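Local structure of XPF endonuclease (Aeropyrum pernix, 2BGW) at residues 84-89 with 117-122; 166-171 with 207-212. The protein is a structure-specific endonuclease of the XPF family that binds DNA and magnesium and probably cuts single-stranded DNA during nucleotide excision repair. All blocks are in the same frame, centred on the assembly; numbering follows the deposited sequence.

Interaction 1 (84-89 with 117-122); sequences IIVEGP and LMNTMD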
ATOM      1  N   ILE A  84      -0.129   4.505   3.126  1.00 25.85           N
ATOM      2  CA  ILE A  84       0.047   5.913   2.746  1.00 25.74           C
ATOM      3  C   ILE A  84       0.372   6.679   3.989  1.00 25.89           C
ATOM      4  O   ILE A  84      -0.355   6.605   4.978  1.00 25.89           O
ATOM      5  CB  ILE A  84      -1.178   6.522   2.113  1.00 25.81           C
ATOM      6  CG1 ILE A  84      -1.384   5.927   0.718  1.00 25.45           C
ATOM      7  CG2 ILE A  84      -0.986   8.019   2.036  1.00 25.26           C
ATOM      8  CD1 ILE A  84      -2.781   5.998   0.211  1.00 24.32           C
ATOM      9  N   ILE A  85       1.492   7.377   3.954  1.00 26.23           N
ATOM     10  CA  ILE A  85       1.927   8.122   5.107  1.00 27.39           C
ATOM     11  C   ILE A  85       1.655   9.566   4.845  1.00 27.93           C
ATOM     12  O   ILE A  85       2.203  10.142   3.904  1.00 27.97           O
ATOM     13  CB  ILE A  85       3.438   7.948   5.394  1.00 27.73           C
ATOM     14  CG1 ILE A  85       3.710   6.556   5.986  1.00 27.29           C
ATOM     15  CG2 ILE A  85       3.935   9.070   6.315  1.00 26.37           C
ATOM     16  CD1 ILE A  85       5.157   6.175   5.956  1.00 26.95           C
ATOM     17  N   VAL A  86       0.809  10.156   5.677  1.00 28.78           N
ATOM     18  CA  VAL A  86       0.497  11.566   5.515  1.00 29.72           C
ATOM     19  C   VAL A  86       1.314  12.423   6.481  1.00 30.42           C
ATOM     20  O   VAL A  86       1.211  12.317   7.714  1.00 30.04           O
ATOM     21  CB  VAL A  86      -0.990  11.827   5.624  1.00 29.93           C
ATOM     22  CG1 VAL A  86      -1.263  13.282   5.369  1.00 30.70           C
ATOM     23  CG2 VAL A  86      -1.764  10.952   4.621  1.00 29.44           C
ATOM     24  N   GLU A  87       2.152  13.253   5.881  1.00 31.27           N
ATOM     25  CA  GLU A  87       3.121  14.045   6.606  1.00 32.74           C
ATOM     26  C   GLU A  87       2.631  15.486   6.822  1.00 33.65           C
ATOM     27  O   GLU A  87       2.476  16.258   5.847  1.00 33.81           O
ATOM     28  CB  GLU A  87       4.421  14.039   5.811  1.00 32.80           C
ATOM     29  CG  GLU A  87       5.563  14.858   6.363  1.00 33.89           C
ATOM     30  CD  GLU A  87       6.851  14.506   5.655  1.00 37.30           C
ATOM     31  OE1 GLU A  87       7.288  13.334   5.794  1.00 37.01           O
ATOM     32  OE2 GLU A  87       7.418  15.385   4.948  1.00 36.44           O
ATOM     33  N   GLY A  88       2.414  15.847   8.089  1.00 33.80           N
ATOM     34  CA  GLY A  88       1.868  17.149   8.425  1.00 34.55           C
ATOM     35  C   GLY A  88       0.414  17.008   8.838  1.00 35.44           C
ATOM     36  O   GLY A  88      -0.153  15.923   8.758  1.00 35.20           O
ATOM     37  N   PRO A  89      -0.204  18.109   9.289  1.00 36.08           N
ATOM     38  CA  PRO A  89      -1.554  18.067   9.816  1.00 36.17           C
ATOM     39  C   PRO A  89      -2.536  17.540   8.807  1.00 36.35           C
ATOM     40  O   PRO A  89      -2.518  17.937   7.650  1.00 36.36           O
ATOM     41  CB  PRO A  89      -1.850  19.528  10.122  1.00 36.02           C
ATOM     42  CG  PRO A  89      -0.514  20.086  10.394  1.00 36.30           C
ATOM     43  CD  PRO A  89       0.335  19.474   9.341  1.00 36.33           C
ATOM     44  N   LEU A 117      -3.271   3.952   6.665  1.00 28.92           N
ATOM     45  CA  LEU A 117      -2.826   5.346   6.802  1.00 29.64           C
ATOM     46  C   LEU A 117      -2.014   5.496   8.044  1.00 30.42           C
ATOM     47  O   LEU A 117      -2.345   4.892   9.061  1.00 31.24           O
ATOM     48  CB  LEU A 117      -3.999   6.302   6.883  1.00 28.97           C
ATOM     49  CG  LEU A 117      -4.876   6.390   5.641  1.00 30.35           C
ATOM     50  CD1 LEU A 117      -6.165   7.106   5.984  1.00 31.98           C
ATOM     51  CD2 LEU A 117      -4.177   7.072   4.458  1.00 30.23           C
ATOM     52  N   MET A 118      -0.931   6.259   7.949  1.00 31.02           N
ATOM     53  CA  MET A 118      -0.203   6.721   9.118  1.00 31.87           C
ATOM     54  C   MET A 118      -0.124   8.222   8.971  1.00 31.90           C
ATOM     55  O   MET A 118       0.133   8.717   7.864  1.00 32.23           O
ATOM     56  CB  MET A 118       1.227   6.178   9.150  1.00 32.05           C
ATOM     57  CG  MET A 118       1.374   4.683   9.098  1.00 34.20           C
ATOM     58  SD  MET A 118       1.541   3.799  10.668  1.00 38.65           S
ATOM     59  CE  MET A 118       2.313   5.029  11.702  1.00 40.22           C
ATOM     60  N   ASN A 119      -0.326   8.954  10.058  1.00 31.87           N
ATOM     61  CA  ASN A 119      -0.066  10.387  10.015  1.00 32.41           C
ATOM     62  C   ASN A 119       1.264  10.728  10.694  1.00 31.87           C
ATOM     63  O   ASN A 119       1.450  10.406  11.853  1.00 32.25           O
ATOM     64  CB  ASN A 119      -1.235  11.190  10.630  1.00 33.06           C
ATOM     65  CG  ASN A 119      -1.025  12.718  10.517  1.00 35.83           C
ATOM     66  OD1 ASN A 119      -1.066  13.457  11.509  1.00 36.45           O
ATOM     67  ND2 ASN A 119      -0.759  13.182   9.299  1.00 38.71           N
ATOM     68  N   THR A 120       2.196  11.354   9.991  1.00 31.35           N
ATOM     69  CA  THR A 120       3.430  11.797  10.648  1.00 31.45           C
ATOM     70  C   THR A 120       3.486  13.346  10.788  1.00 32.34           C
ATOM     71  O   THR A 120       2.748  14.071  10.106  1.00 33.57           O
ATOM     72  CB  THR A 120       4.702  11.271   9.928  1.00 31.07           C
ATOM     73  OG1 THR A 120       4.826  11.874   8.648  1.00 29.80           O
ATOM     74  CG2 THR A 120       4.657   9.794   9.733  1.00 30.53           C
ATOM     75  N   MET A 121       4.349  13.869  11.648  1.00 32.13           N
ATOM     76  CA  MET A 121       4.437  15.315  11.788  1.00 32.79           C
ATOM     77  C   MET A 121       5.394  16.016  10.862  1.00 32.67           C
ATOM     78  O   MET A 121       5.139  17.147  10.456  1.00 33.33           O
ATOM     79  CB  MET A 121       4.699  15.701  13.221  1.00 32.18           C
ATOM     80  CG  MET A 121       3.421  15.529  13.951  1.00 33.71           C
ATOM     81  SD  MET A 121       3.417  15.963  15.663  1.00 35.63           S
ATOM     82  CE  MET A 121       3.518  17.763  15.633  1.00 36.29           C
ATOM     83  N   ASP A 122       6.484  15.350  10.525  1.00 32.53           N
ATOM     84  CA  ASP A 122       7.543  15.914   9.730  1.00 32.63           C
ATOM     85  C   ASP A 122       8.193  14.730   9.081  1.00 32.88           C
ATOM     86  O   ASP A 122       7.866  13.608   9.449  1.00 33.57           O
ATOM     87  CB  ASP A 122       8.560  16.624  10.627  1.00 32.92           C
ATOM     88  CG  ASP A 122       8.694  15.984  12.004  1.00 34.22           C
ATOM     89  OD1 ASP A 122       8.705  16.740  12.989  1.00 35.09           O
ATOM     90  OD2 ASP A 122       8.787  14.740  12.129  1.00 36.18           O
TER
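Asn119 turns its carboxamide toward the carbonyl oxygens of Val86 and Gly88, at the end of strand 81-87. With CG anti to the backbone N (chi1 -176°), the amide swings over to the neighbouring strand. ND2 gives a nearly straight hydrogen bond to Gly88 O, at 2.9 Å. The acceptor lies in the amide plane, so the bond also fixes how the flat group is turned. ND2 also comes within 2.7 Å of Val86 O. Replacing Asn119 by alanine removes this amide, and Gly88 O would probably be left without its side-chain donor, the turn after the strand freer to move.

The two strands run parallel. Their ladder is Met118 N to Ile84 O, Val86 N to Met118 O, Thr120 N to Val86 O and Gly88 N to Thr120 O. Gly88 N to Thr120 O, at 2.7 Å, carries the pairing one residue past strand 81-87. Ile84 and Leu117 lie side by side on the same face as Val86 and Asn119, with Ile84 CB 3.8 Å from Leu117 CD2. On the other face Ile85 CG2 meets Thr120 CG2 at 3.6 Å, and Ile85 CG1 rests beside Met118 CB.

Glu87 stands out from that face as an extended chain, its CB and CG beside Thr120 OG1. Thr126 of helix 123-137, which covers this face, bonds both Glu87 OE1 and Thr120 OG1, while Glu87 OE2 forms a salt bridge with Arg53, a residue of the magnesium site. Leu117 and Met121 use backbone atoms to bond Gln110 and Tyr103 of the second subunit.

This is the parallel pair of a beta-alpha-beta unit in the nuclease domain. Its chemistry is a backbone ladder flanked by apolar side chains, with the buried Glu87 carboxylate shared between Arg53 and Thr126, which is likely to steady the arginine beside the metal site.

Interaction 2 (166-171 with 207-212); sequences SFPGIG and AEEIKK. With nucleotides of chain C.
Ile210 of helix 204-215 packs against Phe167 and Ile170 of the loop. Its CG2 approaches the Phe167 ring obliquely, 4.0 Å from CE2. Its CD1 meets Ile170 CD1 at 3.8 Å. CG1 stands anti to the carbonyl carbon (chi1 -72°), and chi2 (162°) carries CD1 on to Ile170. At the preceding residue of the helix, Glu209 OE2 lies 3.9 Å from Pro168 CG. The segments meet through side-chain packing, with no hydrogen bond between them.

Further out, Ile210 also rests on Ile196, Phe167 on Leu214, and Ile170 on Ala175 and Ile178 of helix 172-182. In the second subunit, Ser154 bonds the Glu209 carboxylate and Trp159 packs on Pro168 and Glu209.

While Phe167, Pro168 and Ile170 meet the helix, the loop offers backbone N-H groups to the DNA. Gly169 N bonds OP1 of DG14 of chain C at 3.0 Å. Gly171 N makes a weak bond to OP1 of DT13 of chain C. The glycine-rich hairpin thus meets two successive phosphates through backbone N-H groups, one of them weakly, as in a helix-hairpin-helix DNA-binding motif.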
ATOM      1  N   SER A 166       0.118  -7.157 -15.006  1.00 41.96           N
ATOM      2  CA  SER A 166      -0.589  -6.518 -16.092  1.00 42.29           C
ATOM      3  C   SER A 166      -1.359  -7.498 -16.986  1.00 42.12           C
ATOM      4  O   SER A 166      -2.180  -7.087 -17.783  1.00 42.42           O
ATOM      5  CB  SER A 166       0.368  -5.645 -16.912  1.00 42.49           C
ATOM      6  OG  SER A 166       1.299  -6.438 -17.639  1.00 44.42           O
ATOM      7  N   PHE A 167      -1.102  -8.792 -16.853  1.00 42.18           N
ATOM      8  CA  PHE A 167      -1.853  -9.794 -17.598  1.00 41.78           C
ATOM      9  C   PHE A 167      -3.207 -10.039 -16.959  1.00 42.34           C
ATOM     10  O   PHE A 167      -3.370  -9.904 -15.727  1.00 42.97           O
ATOM     11  CB  PHE A 167      -1.088 -11.110 -17.654  1.00 41.48           C
ATOM     12  CG  PHE A 167      -0.011 -11.161 -18.722  1.00 41.42           C
ATOM     13  CD1 PHE A 167       1.200 -10.464 -18.564  1.00 41.49           C
ATOM     14  CD2 PHE A 167      -0.190 -11.930 -19.871  1.00 41.19           C
ATOM     15  CE1 PHE A 167       2.200 -10.515 -19.539  1.00 40.42           C
ATOM     16  CE2 PHE A 167       0.811 -11.998 -20.858  1.00 40.85           C
ATOM     17  CZ  PHE A 167       2.002 -11.291 -20.686  1.00 41.88           C
ATOM     18  N   PRO A 168      -4.200 -10.399 -17.788  1.00 42.56           N
ATOM     19  CA  PRO A 168      -5.490 -10.808 -17.265  1.00 42.32           C
ATOM     20  C   PRO A 168      -5.279 -12.089 -16.478  1.00 41.95           C
ATOM     21  O   PRO A 168      -4.383 -12.837 -16.821  1.00 42.47           O
ATOM     22  CB  PRO A 168      -6.286 -11.102 -18.530  1.00 42.41           C
ATOM     23  CG  PRO A 168      -5.589 -10.336 -19.597  1.00 42.84           C
ATOM     24  CD  PRO A 168      -4.176 -10.456 -19.259  1.00 42.79           C
ATOM     25  N   GLY A 169      -6.069 -12.328 -15.434  1.00 41.34           N
ATOM     26  CA  GLY A 169      -5.928 -13.525 -14.611  1.00 40.76           C
ATOM     27  C   GLY A 169      -4.714 -13.490 -13.694  1.00 40.84           C
ATOM     28  O   GLY A 169      -4.706 -14.127 -12.644  1.00 41.02           O
ATOM     29  N   ILE A 170      -3.679 -12.754 -14.077  1.00 40.74           N
ATOM     30  CA  ILE A 170      -2.477 -12.681 -13.253  1.00 41.09           C
ATOM     31  C   ILE A 170      -2.483 -11.506 -12.245  1.00 41.33           C
ATOM     32  O   ILE A 170      -2.350 -10.316 -12.626  1.00 41.06           O
ATOM     33  CB  ILE A 170      -1.210 -12.643 -14.115  1.00 41.11           C
ATOM     34  CG1 ILE A 170      -1.173 -13.869 -15.028  1.00 41.25           C
ATOM     35  CG2 ILE A 170       0.025 -12.574 -13.234  1.00 40.62           C
ATOM     36  CD1 ILE A 170       0.056 -13.907 -15.938  1.00 42.69           C
ATOM     37  N   GLY A 171      -2.633 -11.865 -10.964  1.00 41.04           N
ATOM     38  CA  GLY A 171      -2.583 -10.891  -9.868  1.00 41.49           C
ATOM     39  C   GLY A 171      -1.366 -10.988  -8.969  1.00 41.54           C
ATOM     40  O   GLY A 171      -0.298 -11.365  -9.429  1.00 42.00           O
ATOM     41  N   ALA A 207      -4.685 -19.723 -19.153  1.00 51.38           N
ATOM     42  CA  ALA A 207      -3.471 -20.077 -19.868  1.00 50.77           C
ATOM     43  C   ALA A 207      -3.626 -19.732 -21.341  1.00 50.46           C
ATOM     44  O   ALA A 207      -2.748 -19.090 -21.926  1.00 50.06           O
ATOM     45  CB  ALA A 207      -3.145 -21.564 -19.679  1.00 50.78           C
ATOM     46  N   GLU A 208      -4.759 -20.148 -21.922  1.00 50.32           N
ATOM     47  CA  GLU A 208      -5.104 -19.846 -23.318  1.00 50.06           C
ATOM     48  C   GLU A 208      -5.019 -18.342 -23.541  1.00 49.78           C
ATOM     49  O   GLU A 208      -4.330 -17.880 -24.448  1.00 49.80           O
ATOM     50  CB  GLU A 208      -6.504 -20.374 -23.693  1.00 49.96           C
ATOM     51  N   GLU A 209      -5.693 -17.580 -22.685  1.00 49.36           N
ATOM     52  CA  GLU A 209      -5.698 -16.129 -22.803  1.00 49.17           C
ATOM     53  C   GLU A 209      -4.255 -15.565 -22.856  1.00 49.01           C
ATOM     54  O   GLU A 209      -3.934 -14.687 -23.688  1.00 48.76           O
ATOM     55  CB  GLU A 209      -6.543 -15.516 -21.664  1.00 49.25           C
ATOM     56  CG  GLU A 209      -6.520 -13.974 -21.518  1.00 49.61           C
ATOM     57  CD  GLU A 209      -7.166 -13.242 -22.681  1.00 51.92           C
ATOM     58  OE1 GLU A 209      -7.282 -13.827 -23.779  1.00 54.03           O
ATOM     59  OE2 GLU A 209      -7.564 -12.068 -22.513  1.00 52.72           O
ATOM     60  N   ILE A 210      -3.395 -16.098 -21.979  1.00 48.47           N
ATOM     61  CA  ILE A 210      -2.035 -15.593 -21.812  1.00 47.70           C
ATOM     62  C   ILE A 210      -1.248 -15.881 -23.082  1.00 47.69           C
ATOM     63  O   ILE A 210      -0.680 -14.953 -23.711  1.00 47.63           O
ATOM     64  CB  ILE A 210      -1.333 -16.217 -20.588  1.00 47.52           C
ATOM     65  CG1 ILE A 210      -1.932 -15.668 -19.286  1.00 46.85           C
ATOM     66  CG2 ILE A 210       0.162 -15.937 -20.630  1.00 47.33           C
ATOM     67  CD1 ILE A 210      -1.630 -16.512 -18.061  1.00 44.97           C
ATOM     68  N   LYS A 211      -1.244 -17.168 -23.458  1.00 46.84           N
ATOM     69  CA  LYS A 211      -0.595 -17.618 -24.674  1.00 45.92           C
ATOM     70  C   LYS A 211      -1.089 -16.789 -25.853  1.00 45.31           C
ATOM     71  O   LYS A 211      -0.275 -16.176 -26.538  1.00 45.17           O
ATOM     72  CB  LYS A 211      -0.824 -19.116 -24.895  1.00 45.94           C
ATOM     73  CG  LYS A 211       0.093 -20.016 -24.055  1.00 46.90           C
ATOM     74  CD  LYS A 211       1.419 -20.509 -24.772  1.00 48.32           C
ATOM     75  CE  LYS A 211       2.042 -19.521 -25.771  1.00 46.57           C
ATOM     76  NZ  LYS A 211       3.506 -19.502 -25.657  1.00 44.88           N
ATOM     77  N   LYS A 212      -2.412 -16.718 -26.045  1.00 44.60           N
ATOM     78  CA  LYS A 212      -2.970 -15.983 -27.173  1.00 44.12           C
ATOM     79  C   LYS A 212      -2.405 -14.573 -27.170  1.00 44.01           C
ATOM     80  O   LYS A 212      -2.034 -14.074 -28.227  1.00 44.65           O
ATOM     81  CB  LYS A 212      -4.506 -15.991 -27.212  1.00 43.61           C
TER
ATOM     82  P    DT C  13      -3.834 -13.474  -7.862  1.00 47.56           P
ATOM     83  OP1  DT C  13      -2.713 -13.752  -8.796  1.00 48.08           O
ATOM     84  OP2  DT C  13      -3.525 -12.710  -6.638  1.00 47.28           O
ATOM     85  O5'  DT C  13      -5.075 -12.775  -8.605  1.00 46.15           O
ATOM     86  C5'  DT C  13      -5.712 -13.336  -9.763  1.00 43.77           C
ATOM     87  C4'  DT C  13      -6.812 -12.417 -10.294  1.00 42.36           C
ATOM     88  O4'  DT C  13      -7.859 -12.124  -9.311  1.00 41.84           O
ATOM     89  C3'  DT C  13      -6.325 -11.055 -10.754  1.00 41.15           C
ATOM     90  O3'  DT C  13      -7.061 -10.788 -11.922  1.00 40.27           O
ATOM     91  C2'  DT C  13      -6.634 -10.132  -9.554  1.00 40.51           C
ATOM     92  C1'  DT C  13      -7.927 -10.727  -8.993  1.00 39.71           C
ATOM     93  N1   DT C  13      -8.267 -10.674  -7.498  1.00 38.92           N
ATOM     94  C2   DT C  13      -9.545 -10.321  -7.070  1.00 38.80           C
ATOM     95  O2   DT C  13     -10.451  -9.987  -7.797  1.00 39.37           O
ATOM     96  N3   DT C  13      -9.772 -10.347  -5.724  1.00 37.21           N
ATOM     97  C4   DT C  13      -8.890 -10.712  -4.741  1.00 38.01           C
ATOM     98  O4   DT C  13      -9.224 -10.707  -3.553  1.00 39.35           O
ATOM     99  C5   DT C  13      -7.571 -11.070  -5.213  1.00 37.59           C
ATOM    100  C7   DT C  13      -6.430 -11.160  -4.247  1.00 33.91           C
ATOM    101  C6   DT C  13      -7.339 -11.043  -6.544  1.00 38.66           C
ATOM    102  P    DG C  14      -6.665  -9.621 -12.947  1.00 42.16           P
ATOM    103  OP1  DG C  14      -7.356  -9.930 -14.220  1.00 42.48           O
ATOM    104  OP2  DG C  14      -5.188  -9.345 -12.983  1.00 41.08           O
ATOM    105  O5'  DG C  14      -7.490  -8.431 -12.296  1.00 41.99           O
ATOM    106  C5'  DG C  14      -8.878  -8.635 -12.083  1.00 42.57           C
ATOM    107  C4'  DG C  14      -9.526  -7.388 -11.511  1.00 43.83           C
ATOM    108  O4'  DG C  14      -9.537  -7.500 -10.059  1.00 44.65           O
ATOM    109  C3'  DG C  14      -8.839  -6.069 -11.835  1.00 43.59           C
ATOM    110  O3'  DG C  14      -9.880  -5.120 -12.067  1.00 45.62           O
ATOM    111  C2'  DG C  14      -7.978  -5.810 -10.580  1.00 43.00           C
ATOM    112  C1'  DG C  14      -8.890  -6.370  -9.484  1.00 42.64           C
ATOM    113  N9   DG C  14      -8.324  -6.772  -8.187  1.00 41.49           N
ATOM    114  C8   DG C  14      -7.039  -7.129  -7.880  1.00 41.22           C
ATOM    115  N7   DG C  14      -6.863  -7.426  -6.616  1.00 40.74           N
ATOM    116  C5   DG C  14      -8.111  -7.262  -6.039  1.00 41.35           C
ATOM    117  C6   DG C  14      -8.551  -7.433  -4.693  1.00 42.29           C
ATOM    118  O6   DG C  14      -7.925  -7.779  -3.677  1.00 42.27           O
ATOM    119  N1   DG C  14      -9.899  -7.150  -4.525  1.00 41.73           N
ATOM    120  C2   DG C  14     -10.721  -6.752  -5.528  1.00 41.55           C
ATOM    121  N2   DG C  14     -11.976  -6.551  -5.127  1.00 41.83           N
ATOM    122  N3   DG C  14     -10.342  -6.580  -6.792  1.00 41.84           N
ATOM    123  C4   DG C  14      -9.020  -6.854  -6.988  1.00 41.55           C
TER

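How the interactions relate
Interaction 1 comes first along the chain and closes before interaction 2 opens. Their centres are 38 Å apart, on opposite sides of the chain's centre, and their nearest atoms are about 19 Å apart. They share no helix or strand. Interaction 1 pairs strands 81-87 and 116-120 at one side of the mixed sheet of the ERCC4 nuclease domain. Interaction 2 packs the hairpin between helices 155-165 and 172-182 on helix 204-215 of the helix-hairpin-helix domain. The magnesium site lies near the first, and bound DNA touches the second. Both contacts also meet the second subunit, consistent with a dimer joined through both domains.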